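PDB 4KHB: FACT complex subunit POB3 from Chaetomium thermophilum var. thermophilum, which probably acts, through this N-terminal part paired with the Spt16 dimerisation domain, in the FACT histone chaperone that reorganises nucleosomes during transcription, replication and DNA repair. Local coordinates for residues 46-55 with 90-101; 131-139 with 147-155. All blocks are in the same frame, centred on the assembly; numbering follows the deposited sequence.

Interaction 1: 46-55 with 90-101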
loop_
_atom_site.group_PDB
_atom_site.type_symbol
_atom_site.label_atom_id
_atom_site.label_comp_id
_atom_site.label_asym_id
_atom_site.label_seq_id
_atom_site.Cartn_x
_atom_site.Cartn_y
_atom_site.Cartn_z
ATOM N N VAL H 46 -25.811 3.116 -4.188
ATOM C CA VAL H 46 -25.605 4.372 -3.468
ATOM C C VAL H 46 -25.795 4.224 -1.954
ATOM O O VAL H 46 -25.168 4.932 -1.159
ATOM C CB VAL H 46 -26.527 5.487 -4.037
ATOM C CG1 VAL H 46 -27.986 5.054 -3.988
ATOM C CG2 VAL H 46 -26.329 6.803 -3.298
ATOM N N SER H 47 -26.642 3.280 -1.562
ATOM C CA SER H 47 -26.930 3.046 -0.152
ATOM C C SER H 47 -25.724 2.520 0.632
ATOM O O SER H 47 -25.683 2.644 1.858
ATOM C CB SER H 47 -28.130 2.106 -0.013
ATOM O OG SER H 47 -27.856 0.841 -0.579
ATOM N N ASN H 48 -24.747 1.940 -0.063
ATOM C CA ASN H 48 -23.521 1.483 0.596
ATOM C C ASN H 48 -22.299 2.346 0.279
ATOM O O ASN H 48 -21.167 1.865 0.337
ATOM C CB ASN H 48 -23.222 0.017 0.262
ATOM C CG ASN H 48 -22.380 -0.669 1.331
ATOM O OD1 ASN H 48 -22.199 -0.144 2.430
ATOM N ND2 ASN H 48 -21.866 -1.848 1.011
ATOM N N ILE H 49 -22.523 3.609 -0.068
ATOM C CA ILE H 49 -21.410 4.530 -0.277
ATOM C C ILE H 49 -21.307 5.472 0.924
ATOM O O ILE H 49 -22.123 6.384 1.085
ATOM C CB ILE H 49 -21.556 5.325 -1.600
ATOM C CG1 ILE H 49 -21.502 4.371 -2.799
ATOM C CG2 ILE H 49 -20.466 6.379 -1.720
ATOM C CD1 ILE H 49 -21.642 5.054 -4.150
ATOM N N GLY H 50 -20.305 5.236 1.767
ATOM C CA GLY H 50 -20.150 5.973 3.011
ATOM C C GLY H 50 -19.082 7.050 2.998
ATOM O O GLY H 50 -19.136 7.996 3.794
ATOM N N GLY H 51 -18.109 6.912 2.102
ATOM C CA GLY H 51 -17.017 7.867 2.027
ATOM C C GLY H 51 -16.089 7.636 0.849
ATOM O O GLY H 51 -16.139 6.585 0.206
ATOM N N ALA H 52 -15.235 8.616 0.568
ATOM C CA ALA H 52 -14.350 8.540 -0.590
ATOM C C ALA H 52 -13.065 9.336 -0.392
ATOM O O ALA H 52 -13.087 10.445 0.148
ATOM C CB ALA H 52 -15.077 9.011 -1.839
ATOM N N GLN H 53 -11.951 8.775 -0.852
ATOM C CA GLN H 53 -10.655 9.436 -0.739
ATOM C C GLN H 53 -9.978 9.561 -2.099
ATOM O O GLN H 53 -10.082 8.668 -2.944
ATOM C CB GLN H 53 -9.736 8.679 0.231
ATOM C CG GLN H 53 -10.233 8.623 1.671
ATOM C CD GLN H 53 -9.356 7.749 2.549
ATOM O OE1 GLN H 53 -8.380 7.161 2.082
ATOM N NE2 GLN H 53 -9.699 7.662 3.829
ATOM N N TRP H 54 -9.279 10.675 -2.298
ATOM C CA TRP H 54 -8.580 10.942 -3.546
ATOM C C TRP H 54 -7.082 11.041 -3.271
ATOM O O TRP H 54 -6.659 11.830 -2.421
ATOM C CB TRP H 54 -9.105 12.254 -4.126
ATOM C CG TRP H 54 -8.310 12.831 -5.249
ATOM C CD1 TRP H 54 -7.353 13.802 -5.164
ATOM C CD2 TRP H 54 -8.431 12.506 -6.636
ATOM N NE1 TRP H 54 -6.859 14.088 -6.415
ATOM C CE2 TRP H 54 -7.507 13.306 -7.336
ATOM C CE3 TRP H 54 -9.228 11.613 -7.354
ATOM C CZ2 TRP H 54 -7.358 13.233 -8.722
ATOM C CZ3 TRP H 54 -9.078 11.542 -8.726
ATOM C CH2 TRP H 54 -8.156 12.348 -9.396
ATOM N N SER H 55 -6.284 10.250 -3.987
ATOM C CA SER H 55 -4.832 10.268 -3.809
ATOM C C SER H 55 -4.077 9.691 -5.004
ATOM O O SER H 55 -4.663 9.038 -5.874
ATOM C CB SER H 55 -4.437 9.511 -2.535
ATOM O OG SER H 55 -4.668 8.119 -2.676
ATOM N N PHE H 90 -19.710 12.863 -6.083
ATOM C CA PHE H 90 -19.831 12.353 -4.719
ATOM C C PHE H 90 -20.640 13.272 -3.803
ATOM O O PHE H 90 -21.359 12.798 -2.923
ATOM C CB PHE H 90 -18.451 12.049 -4.124
ATOM C CG PHE H 90 -17.904 10.708 -4.525
ATOM C CD1 PHE H 90 -17.168 10.562 -5.694
ATOM C CD2 PHE H 90 -18.144 9.585 -3.742
ATOM C CE1 PHE H 90 -16.670 9.325 -6.067
ATOM C CE2 PHE H 90 -17.653 8.342 -4.112
ATOM C CZ PHE H 90 -16.912 8.215 -5.276
ATOM N N LYS H 91 -20.517 14.580 -4.002
ATOM C CA LYS H 91 -21.249 15.534 -3.173
ATOM C C LYS H 91 -22.731 15.595 -3.546
ATOM O O LYS H 91 -23.599 15.473 -2.681
ATOM C CB LYS H 91 -20.623 16.931 -3.254
ATOM C CG LYS H 91 -21.340 17.973 -2.396
ATOM C CD LYS H 91 -20.658 19.333 -2.451
ATOM C CE LYS H 91 -20.903 20.029 -3.778
ATOM N NZ LYS H 91 -19.701 19.976 -4.652
ATOM N N ASN H 92 -23.016 15.780 -4.832
ATOM C CA ASN H 92 -24.394 15.942 -5.295
ATOM C C ASN H 92 -25.223 14.656 -5.269
ATOM O O ASN H 92 -26.421 14.692 -4.996
ATOM C CB ASN H 92 -24.432 16.556 -6.699
ATOM C CG ASN H 92 -23.899 17.975 -6.739
ATOM O OD1 ASN H 92 -23.725 18.620 -5.705
ATOM N ND2 ASN H 92 -23.656 18.476 -7.942
ATOM N N TRP H 93 -24.584 13.526 -5.562
ATOM C CA TRP H 93 -25.278 12.241 -5.627
ATOM C C TRP H 93 -25.136 11.383 -4.369
ATOM O O TRP H 93 -26.096 10.739 -3.940
ATOM C CB TRP H 93 -24.806 11.443 -6.849
ATOM C CG TRP H 93 -25.281 12.004 -8.162
ATOM C CD1 TRP H 93 -26.245 12.952 -8.344
ATOM C CD2 TRP H 93 -24.810 11.655 -9.473
ATOM N NE1 TRP H 93 -26.407 13.210 -9.686
ATOM C CE2 TRP H 93 -25.537 12.428 -10.399
ATOM C CE3 TRP H 93 -23.843 10.765 -9.952
ATOM C CZ2 TRP H 93 -25.328 12.338 -11.778
ATOM C CZ3 TRP H 93 -23.636 10.681 -11.322
ATOM C CH2 TRP H 93 -24.377 11.459 -12.216
ATOM N N TYR H 94 -23.946 11.374 -3.778
ATOM C CA TYR H 94 -23.640 10.403 -2.732
ATOM C C TYR H 94 -23.557 11.009 -1.329
ATOM O O TYR H 94 -23.250 10.301 -0.365
ATOM C CB TYR H 94 -22.347 9.648 -3.076
ATOM C CG TYR H 94 -22.352 9.021 -4.462
ATOM C CD1 TYR H 94 -23.535 8.588 -5.049
ATOM C CD2 TYR H 94 -21.173 8.868 -5.183
ATOM C CE1 TYR H 94 -23.545 8.024 -6.310
ATOM C CE2 TYR H 94 -21.173 8.301 -6.447
ATOM C CZ TYR H 94 -22.364 7.883 -7.003
ATOM O OH TYR H 94 -22.384 7.319 -8.260
ATOM N N SER H 95 -23.829 12.311 -1.222
ATOM C CA SER H 95 -23.774 13.015 0.062
ATOM C C SER H 95 -22.417 12.811 0.726
ATOM O O SER H 95 -22.332 12.625 1.944
ATOM C CB SER H 95 -24.904 12.565 0.997
ATOM O OG SER H 95 -26.177 12.815 0.427
ATOM N N THR H 96 -21.361 12.848 -0.082
ATOM C CA THR H 96 -20.020 12.564 0.408
ATOM C C THR H 96 -18.996 13.575 -0.097
ATOM O O THR H 96 -19.010 13.957 -1.272
ATOM C CB THR H 96 -19.564 11.159 -0.046
ATOM O OG1 THR H 96 -20.535 10.178 0.344
ATOM C CG2 THR H 96 -18.229 10.807 0.570
ATOM N N ASN H 97 -18.107 14.006 0.793
ATOM C CA ASN H 97 -16.980 14.839 0.399
ATOM C C ASN H 97 -15.823 13.957 -0.059
ATOM O O ASN H 97 -15.380 13.076 0.683
ATOM C CB ASN H 97 -16.547 15.758 1.550
ATOM C CG ASN H 97 -17.610 16.784 1.911
ATOM O OD1 ASN H 97 -18.240 17.373 1.033
ATOM N ND2 ASN H 97 -17.810 17.007 3.205
ATOM N N LEU H 98 -15.336 14.190 -1.275
ATOM C CA LEU H 98 -14.159 13.480 -1.764
ATOM C C LEU H 98 -12.918 14.063 -1.104
ATOM O O LEU H 98 -12.423 15.116 -1.507
ATOM C CB LEU H 98 -14.059 13.565 -3.289
ATOM C CG LEU H 98 -12.912 12.796 -3.950
ATOM C CD1 LEU H 98 -12.945 11.338 -3.535
ATOM C CD2 LEU H 98 -12.981 12.907 -5.469
ATOM N N GLU H 99 -12.424 13.374 -0.083
ATOM C CA GLU H 99 -11.327 13.888 0.722
ATOM C C GLU H 99 -9.986 13.778 0.006
ATOM O O GLU H 99 -9.626 12.712 -0.495
ATOM C CB GLU H 99 -11.275 13.146 2.060
ATOM C CG GLU H 99 -10.042 13.436 2.898
ATOM C CD GLU H 99 -10.014 12.638 4.184
ATOM O OE1 GLU H 99 -10.866 11.740 4.354
ATOM O OE2 GLU H 99 -9.137 12.914 5.029
ATOM N N ASN H 100 -9.247 14.882 -0.036
ATOM C CA ASN H 100 -7.874 14.849 -0.516
ATOM C C ASN H 100 -6.990 14.252 0.570
ATOM O O ASN H 100 -6.805 14.849 1.632
ATOM C CB ASN H 100 -7.397 16.254 -0.893
ATOM C CG ASN H 100 -6.062 16.248 -1.624
ATOM O OD1 ASN H 100 -5.113 15.578 -1.212
ATOM N ND2 ASN H 100 -5.985 16.996 -2.716
ATOM N N LYS H 101 -6.441 13.071 0.297
ATOM C CA LYS H 101 -5.711 12.320 1.309
ATOM C C LYS H 101 -4.276 12.070 0.872
ATOM O O LYS H 101 -3.988 11.055 0.234
ATOM C CB LYS H 101 -6.414 10.983 1.561
ATOM C CG LYS H 101 -5.973 10.269 2.834
ATOM C CD LYS H 101 -6.571 10.916 4.075
ATOM C CE LYS H 101 -6.720 9.909 5.207
ATOM N NZ LYS H 101 -7.251 10.535 6.452
HETATM O O HOH W 1 -15.776 11.231 2.566
HETATM O O HOH W 2 -3.879 13.486 -2.643
#
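The carbonyl oxygen of Trp54 is gripped from two sources. Lys101 N reaches it at 3.0 Å in an almost straight bond (N-H...O angle 176°), and a water that also donates to Asn100 OD1 gives it a second hydrogen. The N-H of the same residue donates to Glu99 O at 2.7 Å, nearly in line with the Glu99 carbonyl. Glu99 N in turn bonds to Ala52 O. Strand 51-55 and strand 98-100 therefore run parallel, with Gln53 beside Glu99 and Trp54 beside Asn100. A second water accepts weakly from Ala52 N and donates to Asn97 O.

Apolar packing fills the face that carries Ala52 and Trp54. Ala52 CB sits over one face of the Phe90 ring, 3.5 Å from Phe90 CE2, and offset toward the rim. The other face of that ring takes the edge of Tyr94. Ile49 CD1 stands over the centre of the Tyr94 ring, 3.8 Å from its centroid. The Ile49 chain is extended at chi2 (180°), which carries CD1 out to the ring. Leu98 points CD1 at Ala52 CB and sets CG 3.8 Å from Trp54 CB. The Trp54 ring meets those of Tyr61 and Tyr83, and Tyr94 OH bonds to Ala27 O.

On the other face Gln53 and Glu99 run alongside each other, with amide and carboxylate planes 75° apart. Lys101 NZ makes a weak salt bridge to Glu99 OE2 at 3.4 Å. Past the helix, Ser95 has positive phi and Thr96 OG1 donates to Tyr94 O, while Thr96 CG2 packs on Gly51 CA. Here the chain after helix 83-92 adds an edge strand to the sheet of the PH-like domain. Backbone bonds set its register, and Phe90 and Tyr94 pack against Ile49 and Ala52; the weak charged pair lies within 90-101 and does not bridge the segments.

Interaction 2: 131-139 with 147-155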
loop_
_atom_site.group_PDB
_atom_site.type_symbol
_atom_site.label_atom_id
_atom_site.label_comp_id
_atom_site.label_asym_id
_atom_site.label_seq_id
_atom_site.Cartn_x
_atom_site.Cartn_y
_atom_site.Cartn_z
ATOM N N GLU H 131 -2.012 1.189 3.424
ATOM C CA GLU H 131 -3.246 0.665 4.002
ATOM C C GLU H 131 -3.422 -0.806 3.639
ATOM O O GLU H 131 -3.123 -1.213 2.512
ATOM C CB GLU H 131 -4.451 1.461 3.493
ATOM C CG GLU H 131 -4.420 2.944 3.826
ATOM C CD GLU H 131 -4.049 3.792 2.628
ATOM O OE1 GLU H 131 -3.485 3.235 1.663
ATOM O OE2 GLU H 131 -4.322 5.010 2.650
ATOM N N ILE H 132 -3.898 -1.602 4.593
ATOM C CA ILE H 132 -4.190 -3.012 4.345
ATOM C C ILE H 132 -5.651 -3.323 4.659
ATOM O O ILE H 132 -6.064 -3.286 5.821
ATOM C CB ILE H 132 -3.289 -3.929 5.186
ATOM C CG1 ILE H 132 -1.823 -3.674 4.842
ATOM C CG2 ILE H 132 -3.610 -5.391 4.912
ATOM C CD1 ILE H 132 -0.904 -3.679 6.035
ATOM N N PRO H 133 -6.441 -3.619 3.615
ATOM C CA PRO H 133 -7.857 -3.974 3.779
ATOM C C PRO H 133 -8.011 -5.297 4.519
ATOM O O PRO H 133 -7.255 -6.231 4.247
ATOM C CB PRO H 133 -8.368 -4.104 2.334
ATOM C CG PRO H 133 -7.325 -3.469 1.471
ATOM C CD PRO H 133 -6.027 -3.580 2.202
ATOM N N TYR H 134 -8.958 -5.359 5.452
ATOM C CA TYR H 134 -9.186 -6.553 6.265
ATOM C C TYR H 134 -9.508 -7.783 5.415
ATOM O O TYR H 134 -9.157 -8.908 5.775
ATOM C CB TYR H 134 -10.306 -6.291 7.280
ATOM C CG TYR H 134 -9.962 -5.231 8.308
ATOM C CD1 TYR H 134 -8.650 -5.039 8.720
ATOM C CD2 TYR H 134 -10.945 -4.413 8.849
ATOM C CE1 TYR H 134 -8.327 -4.074 9.648
ATOM C CE2 TYR H 134 -10.632 -3.440 9.779
ATOM C CZ TYR H 134 -9.319 -3.278 10.174
ATOM O OH TYR H 134 -8.987 -2.314 11.099
ATOM N N SER H 135 -10.165 -7.558 4.281
ATOM C CA SER H 135 -10.568 -8.641 3.390
ATOM C C SER H 135 -9.377 -9.370 2.771
ATOM O O SER H 135 -9.513 -10.498 2.293
ATOM C CB SER H 135 -11.489 -8.104 2.290
ATOM O OG SER H 135 -10.845 -7.100 1.526
ATOM N N GLU H 136 -8.212 -8.727 2.780
ATOM C CA GLU H 136 -7.003 -9.330 2.226
ATOM C C GLU H 136 -6.258 -10.191 3.239
ATOM O O GLU H 136 -5.427 -11.020 2.865
ATOM C CB GLU H 136 -6.064 -8.242 1.701
ATOM C CG GLU H 136 -6.558 -7.548 0.444
ATOM C CD GLU H 136 -6.536 -8.463 -0.760
ATOM O OE1 GLU H 136 -5.476 -9.068 -1.028
ATOM O OE2 GLU H 136 -7.578 -8.582 -1.436
ATOM N N ILE H 137 -6.560 -9.998 4.520
ATOM C CA ILE H 137 -5.791 -10.630 5.587
ATOM C C ILE H 137 -6.230 -12.072 5.856
ATOM O O ILE H 137 -7.397 -12.334 6.159
ATOM C CB ILE H 137 -5.868 -9.796 6.893
ATOM C CG1 ILE H 137 -5.292 -8.394 6.657
ATOM C CG2 ILE H 137 -5.136 -10.501 8.034
ATOM C CD1 ILE H 137 -5.371 -7.475 7.864
ATOM N N ALA H 138 -5.281 -13.000 5.752
ATOM C CA ALA H 138 -5.543 -14.419 5.968
ATOM C C ALA H 138 -5.449 -14.752 7.450
ATOM O O ALA H 138 -6.258 -15.518 7.979
ATOM C CB ALA H 138 -4.573 -15.277 5.162
ATOM N N ASN H 139 -4.453 -14.175 8.118
ATOM C CA ASN H 139 -4.282 -14.400 9.548
ATOM C C ASN H 139 -3.595 -13.263 10.292
ATOM O O ASN H 139 -2.814 -12.500 9.717
ATOM C CB ASN H 139 -3.514 -15.704 9.795
ATOM C CG ASN H 139 -4.356 -16.759 10.476
ATOM O OD1 ASN H 139 -5.034 -17.546 9.817
ATOM N ND2 ASN H 139 -4.319 -16.784 11.803
ATOM N N GLU H 147 5.130 -8.136 19.167
ATOM C CA GLU H 147 5.073 -8.242 17.710
ATOM C C GLU H 147 3.859 -8.979 17.147
ATOM O O GLU H 147 3.508 -10.075 17.594
ATOM C CB GLU H 147 6.357 -8.914 17.215
ATOM C CG GLU H 147 6.520 -8.947 15.707
ATOM C CD GLU H 147 7.874 -9.486 15.292
ATOM O OE1 GLU H 147 7.921 -10.366 14.410
ATOM O OE2 GLU H 147 8.894 -9.011 15.834
ATOM N N ILE H 148 3.236 -8.353 16.151
ATOM C CA ILE H 148 2.061 -8.894 15.483
ATOM C C ILE H 148 2.391 -9.227 14.031
ATOM O O ILE H 148 2.980 -8.408 13.322
ATOM C CB ILE H 148 0.891 -7.883 15.496
ATOM C CG1 ILE H 148 0.821 -7.134 16.832
ATOM C CG2 ILE H 148 -0.428 -8.575 15.165
ATOM C CD1 ILE H 148 0.489 -8.015 18.026
ATOM N N ALA H 149 2.020 -10.426 13.590
ATOM C CA ALA H 149 2.237 -10.823 12.204
ATOM C C ALA H 149 0.924 -10.783 11.435
ATOM O O ALA H 149 -0.076 -11.353 11.878
ATOM C CB ALA H 149 2.853 -12.215 12.139
ATOM N N VAL H 150 0.928 -10.113 10.286
ATOM C CA VAL H 150 -0.247 -10.066 9.424
ATOM C C VAL H 150 0.075 -10.824 8.146
ATOM O O VAL H 150 0.927 -10.401 7.361
ATOM C CB VAL H 150 -0.655 -8.619 9.086
ATOM C CG1 VAL H 150 -1.879 -8.609 8.189
ATOM C CG2 VAL H 150 -0.927 -7.835 10.354
ATOM N N GLU H 151 -0.608 -11.946 7.942
ATOM C CA GLU H 151 -0.281 -12.852 6.845
ATOM C C GLU H 151 -1.300 -12.828 5.714
ATOM O O GLU H 151 -2.495 -12.612 5.934
ATOM C CB GLU H 151 -0.099 -14.284 7.360
ATOM C CG GLU H 151 0.373 -14.375 8.802
ATOM C CD GLU H 151 0.792 -15.780 9.183
ATOM O OE1 GLU H 151 1.070 -16.013 10.378
ATOM O OE2 GLU H 151 0.851 -16.647 8.289
ATOM N N PHE H 152 -0.811 -13.055 4.499
ATOM C CA PHE H 152 -1.660 -13.060 3.319
ATOM C C PHE H 152 -1.600 -14.407 2.610
ATOM O O PHE H 152 -0.651 -15.173 2.790
ATOM C CB PHE H 152 -1.237 -11.936 2.375
ATOM C CG PHE H 152 -1.176 -10.590 3.035
ATOM C CD1 PHE H 152 -2.323 -9.823 3.173
ATOM C CD2 PHE H 152 0.024 -10.097 3.528
ATOM C CE1 PHE H 152 -2.275 -8.582 3.786
ATOM C CE2 PHE H 152 0.080 -8.860 4.143
ATOM C CZ PHE H 152 -1.071 -8.099 4.271
ATOM N N ALA H 153 -2.617 -14.692 1.802
ATOM C CA ALA H 153 -2.658 -15.922 1.019
ATOM C C ALA H 153 -2.729 -15.588 -0.460
ATOM O O ALA H 153 -3.798 -15.681 -1.067
ATOM C CB ALA H 153 -3.852 -16.769 1.420
ATOM N N PRO H 154 -1.591 -15.186 -1.045
ATOM C CA PRO H 154 -1.588 -14.799 -2.457
ATOM C C PRO H 154 -1.768 -16.011 -3.362
ATOM O O PRO H 154 -2.222 -15.870 -4.498
ATOM C CB PRO H 154 -0.195 -14.192 -2.643
ATOM C CG PRO H 154 0.649 -14.892 -1.628
ATOM C CD PRO H 154 -0.251 -15.071 -0.438
ATOM N N GLY H 155 -1.411 -17.188 -2.856
ATOM C CA GLY H 155 -1.468 -18.405 -3.641
ATOM C C GLY H 155 -2.437 -19.420 -3.070
ATOM O O GLY H 155 -3.334 -19.898 -3.764
#
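Phe152 makes the close-packed part of this contact. Its ring presents an edge to segment 131-139. Ile132 CG2 lies in the ring plane, 3.6 Å from Phe152 CE1, and Glu136 O, which is hydrogen-bonded to Ser168 OG, approaches the ring edge 3.3 Å from Phe152 CD1. CG of Phe152 stands beside the backbone N (chi1 -53°), which brings the ring back to Ile132, Glu136 and Ile137 although the bond to CB starts away from them. Leu178 and Ile181 of strand 177-184 pack on the ring, as does Met41 of the neighbouring SPT16D chain. Beside it, Ile137 CG1 and CD1 both lie 3.7 Å from Val150 CG1.

The outer side is looser. Ala138 CB comes no nearer to Ala153 CB than 4.1 Å. Asn139 and Glu151 share the outer face of the hairpin, where Asn139 is exposed and its CB lies 4.2 Å from Glu151 CG. Glu151 OE1 bonds to Asn141 ND2.

Backbone bonds join the two sides. Glu151 O accepts from Ala138 N at 2.8 Å and, weakly, from Asn139 N. Glu151 N returns a nearly straight bond to Asn139 O at 2.9 Å (N-H...O angle 177°). Two successive residues, Ala138 and Asn139, thus face the single residue Glu151. This is a classic beta bulge, set where the 137-144/147-152 hairpin of the second PH-like domain begins.

How the interactions relate
Interactions 1 and 2 belong to different PH-like domains of this tandem construct. Interaction 1 lies in the POB3-type N-terminal domain and interaction 2 in the SSRP1-type domain that follows. They come in series along the chain, on opposite sides of its centre. Their centres are about 26 Å apart, while their nearest atoms come within about 5 Å without touching. The SPT16D chain reaches both: its Arg43 bonds to Ser55 OG in interaction 1 and forms a long, weak ion pair with Glu131 in interaction 2. His103 packs on Ser55 and hydrogen-bonds through NE2 to Glu131 OE2, so it too connects the two regions.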